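Local coordinates for PA1221 (Pseudomonas aeruginosa, PDB 4DG8), which is a two-part protein joining an AMP-binding domain of the ANL superfamily, modelled with adenosine monophosphate, to a phosphopantetheine attachment domain, at residues I335-L347 with D358-L370. Sequence-based numbering, arbitrary orientation.
Sequences IGKAIAGTAVLLL and DRAGEIVAFGAGL
L345 and F366 lie on the tightly packed face of an antiparallel pair formed by strands 342-347 and 361-367, whose directions differ by 155°. L345 CG comes within 3.7 Å of F366 CE2, the leucine crossing the ring obliquely. With CG beside its own backbone N (chi1 -59°), the F366 ring is turned edge-on toward A343 of the partner strand, and A343 O sits at its edge, in plane, 3.7 Å from F366 CD2. Further along this face L347 CD1 packs 3.6 Å from V364 CG2. Six backbone hydrogen bonds join A343 with F366, L345 with V364 and L347 with E362, two to each pair; between them V344 CA lies 3.1 Å from V364 O, a bent CA-H...O contact. Where the type II turn I339-T342 meets the type I turn G367-L370, A368 N donates to G341 O, and a water joins T342 OG1, F366 O and G369 N, tying the strand end to the turn beyond it; R191 also bonds T342 OG1.

On the opposite face the packing between the strands is looser at V344, whose CG1 stays 4.4 Å from I363 CG2, while L346 still lies against G361 and I363. L346, its CG anti to the backbone N (chi1 -159°), slants over G361, CD1 3.7 Å from G361 O. I335, which lies ahead of the type II turn, meets I363 tip to tip, and its side chain also lies about 4 Å from the bound AMP. Solvent reaches the far end at R359, which extends past the pair into salt bridges with D348 and E356.

Within the antiparallel sheet, strand 361-367 pairs antiparallel with strand 393-406 on its other edge. Y390 and L388 of strand 385-390 cover the F366 side, whereas L412 and F414 of strand 412-416 pack on I335, L412 also touching V344.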
# COMPACT_ATOMS: atom_id res chain seq x y z
N ILE A 335 -16.03 -7.76 -4.33
CA ILE A 335 -14.83 -7.00 -4.70
C ILE A 335 -14.94 -6.57 -6.16
O ILE A 335 -14.06 -5.90 -6.70
CB ILE A 335 -13.51 -7.76 -4.43
CG1 ILE A 335 -13.45 -9.08 -5.21
CG2 ILE A 335 -13.32 -7.98 -2.92
CD1 ILE A 335 -12.14 -9.89 -4.99
N GLY A 336 -16.07 -6.92 -6.77
CA GLY A 336 -16.44 -6.38 -8.07
C GLY A 336 -15.71 -6.90 -9.30
O GLY A 336 -15.61 -8.11 -9.52
N LYS A 337 -15.22 -5.97 -10.12
CA LYS A 337 -14.60 -6.33 -11.40
C LYS A 337 -13.27 -5.62 -11.60
O LYS A 337 -12.93 -4.70 -10.85
CB LYS A 337 -15.56 -6.02 -12.55
CG LYS A 337 -16.88 -6.80 -12.51
CD LYS A 337 -17.88 -6.31 -13.56
CE LYS A 337 -19.18 -7.10 -13.54
NZ LYS A 337 -20.23 -6.51 -14.45
N ALA A 338 -12.51 -6.05 -12.61
CA ALA A 338 -11.23 -5.45 -12.96
C ALA A 338 -11.30 -3.93 -13.15
O ALA A 338 -12.19 -3.42 -13.82
CB ALA A 338 -10.67 -6.11 -14.24
N ILE A 339 -10.37 -3.21 -12.55
CA ILE A 339 -10.29 -1.79 -12.81
C ILE A 339 -9.72 -1.62 -14.21
O ILE A 339 -9.10 -2.54 -14.76
CB ILE A 339 -9.42 -1.04 -11.78
CG1 ILE A 339 -7.95 -1.39 -11.95
CG2 ILE A 339 -9.87 -1.39 -10.34
CD1 ILE A 339 -7.02 -0.43 -11.20
N ALA A 340 -9.95 -0.46 -14.80
CA ALA A 340 -9.39 -0.17 -16.13
C ALA A 340 -7.87 -0.43 -16.17
O ALA A 340 -7.15 -0.11 -15.23
CB ALA A 340 -9.73 1.27 -16.56
N GLY A 341 -7.39 -1.02 -17.27
CA GLY A 341 -5.97 -1.30 -17.43
C GLY A 341 -5.60 -2.66 -16.87
O GLY A 341 -4.50 -3.18 -17.06
N THR A 342 -6.56 -3.27 -16.18
CA THR A 342 -6.35 -4.59 -15.61
C THR A 342 -7.36 -5.58 -16.17
O THR A 342 -8.45 -5.20 -16.61
CB THR A 342 -6.44 -4.51 -14.09
OG1 THR A 342 -5.31 -3.79 -13.61
CG2 THR A 342 -6.48 -5.91 -13.46
N ALA A 343 -6.99 -6.86 -16.18
CA ALA A 343 -7.96 -7.92 -16.43
C ALA A 343 -7.77 -9.03 -15.40
O ALA A 343 -6.69 -9.17 -14.84
CB ALA A 343 -7.79 -8.47 -17.85
N VAL A 344 -8.81 -9.80 -15.13
CA VAL A 344 -8.65 -10.96 -14.25
C VAL A 344 -9.28 -12.22 -14.82
O VAL A 344 -10.23 -12.15 -15.59
CB VAL A 344 -9.24 -10.72 -12.83
CG1 VAL A 344 -8.53 -9.58 -12.13
CG2 VAL A 344 -10.74 -10.45 -12.90
N LEU A 345 -8.73 -13.37 -14.45
CA LEU A 345 -9.42 -14.63 -14.64
C LEU A 345 -9.47 -15.31 -13.29
O LEU A 345 -8.70 -14.98 -12.39
CB LEU A 345 -8.67 -15.54 -15.61
CG LEU A 345 -8.63 -15.13 -17.09
CD1 LEU A 345 -7.91 -16.21 -17.90
CD2 LEU A 345 -10.05 -14.91 -17.61
N LEU A 346 -10.37 -16.26 -13.17
CA LEU A 346 -10.46 -17.12 -12.00
C LEU A 346 -10.09 -18.53 -12.47
O LEU A 346 -10.75 -19.08 -13.35
CB LEU A 346 -11.91 -17.09 -11.50
CG LEU A 346 -12.18 -17.49 -10.05
CD1 LEU A 346 -11.48 -16.52 -9.08
CD2 LEU A 346 -13.68 -17.54 -9.82
N LEU A 347 -9.02 -19.10 -11.92
CA LEU A 347 -8.49 -20.39 -12.39
C LEU A 347 -8.67 -21.56 -11.42
O LEU A 347 -8.41 -21.43 -10.23
CB LEU A 347 -7.01 -20.27 -12.74
CG LEU A 347 -6.66 -19.35 -13.90
CD1 LEU A 347 -5.20 -19.54 -14.28
CD2 LEU A 347 -7.57 -19.62 -15.10
N ASP A 358 -20.39 -19.17 -8.41
CA ASP A 358 -20.38 -20.05 -7.24
C ASP A 358 -19.51 -21.28 -7.43
O ASP A 358 -19.89 -22.39 -7.04
CB ASP A 358 -21.80 -20.48 -6.87
CG ASP A 358 -22.79 -19.33 -6.89
OD1 ASP A 358 -22.67 -18.42 -6.03
OD2 ASP A 358 -23.68 -19.34 -7.76
N ARG A 359 -18.36 -21.09 -8.07
CA ARG A 359 -17.34 -22.13 -8.15
C ARG A 359 -16.00 -21.46 -7.81
O ARG A 359 -15.54 -20.59 -8.55
CB ARG A 359 -17.31 -22.73 -9.55
CG ARG A 359 -16.53 -24.03 -9.67
CD ARG A 359 -16.51 -24.56 -11.10
NE ARG A 359 -15.29 -25.30 -11.37
CZ ARG A 359 -14.63 -25.26 -12.53
NH1 ARG A 359 -15.09 -24.53 -13.53
NH2 ARG A 359 -13.52 -25.97 -12.68
N ALA A 360 -15.39 -21.88 -6.71
CA ALA A 360 -14.20 -21.21 -6.18
C ALA A 360 -12.94 -21.47 -7.01
O ALA A 360 -12.71 -22.58 -7.49
CB ALA A 360 -13.96 -21.60 -4.72
N GLY A 361 -12.12 -20.43 -7.15
CA GLY A 361 -10.87 -20.53 -7.87
C GLY A 361 -9.87 -19.51 -7.37
O GLY A 361 -10.15 -18.78 -6.41
N GLU A 362 -8.70 -19.47 -8.00
CA GLU A 362 -7.70 -18.48 -7.66
C GLU A 362 -7.75 -17.29 -8.63
O GLU A 362 -7.88 -17.47 -9.85
CB GLU A 362 -6.31 -19.11 -7.66
CG GLU A 362 -5.19 -18.10 -7.47
CD GLU A 362 -3.81 -18.72 -7.62
OE1 GLU A 362 -3.71 -19.87 -8.10
OE2 GLU A 362 -2.83 -18.04 -7.25
N ILE A 363 -7.66 -16.09 -8.07
CA ILE A 363 -7.63 -14.86 -8.86
C ILE A 363 -6.28 -14.72 -9.55
O ILE A 363 -5.22 -14.86 -8.93
CB ILE A 363 -7.88 -13.62 -7.99
CG1 ILE A 363 -9.28 -13.65 -7.38
CG2 ILE A 363 -7.74 -12.35 -8.82
CD1 ILE A 363 -9.50 -12.49 -6.39
N VAL A 364 -6.32 -14.46 -10.86
CA VAL A 364 -5.13 -14.22 -11.66
C VAL A 364 -5.28 -12.88 -12.37
O VAL A 364 -6.31 -12.62 -12.99
CB VAL A 364 -4.95 -15.32 -12.72
CG1 VAL A 364 -3.75 -15.01 -13.60
CG2 VAL A 364 -4.83 -16.69 -12.05
N ALA A 365 -4.26 -12.04 -12.28
CA ALA A 365 -4.34 -10.68 -12.79
C ALA A 365 -3.43 -10.49 -13.99
O ALA A 365 -2.33 -11.03 -14.03
CB ALA A 365 -3.98 -9.68 -11.69
N PHE A 366 -3.91 -9.72 -14.95
CA PHE A 366 -3.16 -9.39 -16.15
C PHE A 366 -3.18 -7.88 -16.31
O PHE A 366 -4.05 -7.19 -15.76
CB PHE A 366 -3.87 -9.94 -17.40
CG PHE A 366 -4.07 -11.42 -17.41
CD1 PHE A 366 -3.19 -12.24 -18.09
CD2 PHE A 366 -5.18 -11.99 -16.79
CE1 PHE A 366 -3.38 -13.62 -18.13
CE2 PHE A 366 -5.38 -13.36 -16.83
CZ PHE A 366 -4.48 -14.19 -17.49
N GLY A 367 -2.28 -7.39 -17.15
CA GLY A 367 -2.38 -6.00 -17.57
C GLY A 367 -1.36 -5.02 -17.06
O GLY A 367 -0.25 -5.37 -16.61
N ALA A 368 -1.72 -3.75 -17.22
CA ALA A 368 -0.77 -2.66 -17.11
C ALA A 368 -0.38 -2.36 -15.65
O ALA A 368 0.53 -1.57 -15.40
CB ALA A 368 -1.34 -1.43 -17.80
N GLY A 369 -1.08 -2.99 -14.71
CA GLY A 369 -0.77 -2.88 -13.29
C GLY A 369 0.32 -3.82 -12.79
O GLY A 369 0.83 -3.62 -11.68
N LEU A 370 0.70 -4.83 -13.58
CA LEU A 370 1.67 -5.83 -13.13
C LEU A 370 3.03 -5.20 -12.85
O LEU A 370 3.56 -4.42 -13.64
CB LEU A 370 1.83 -7.00 -14.13
CG LEU A 370 0.59 -7.83 -14.49
CD1 LEU A 370 0.94 -8.96 -15.44
CD2 LEU A 370 -0.12 -8.38 -13.24
O HOH W 1 -3.09 -4.85 -14.36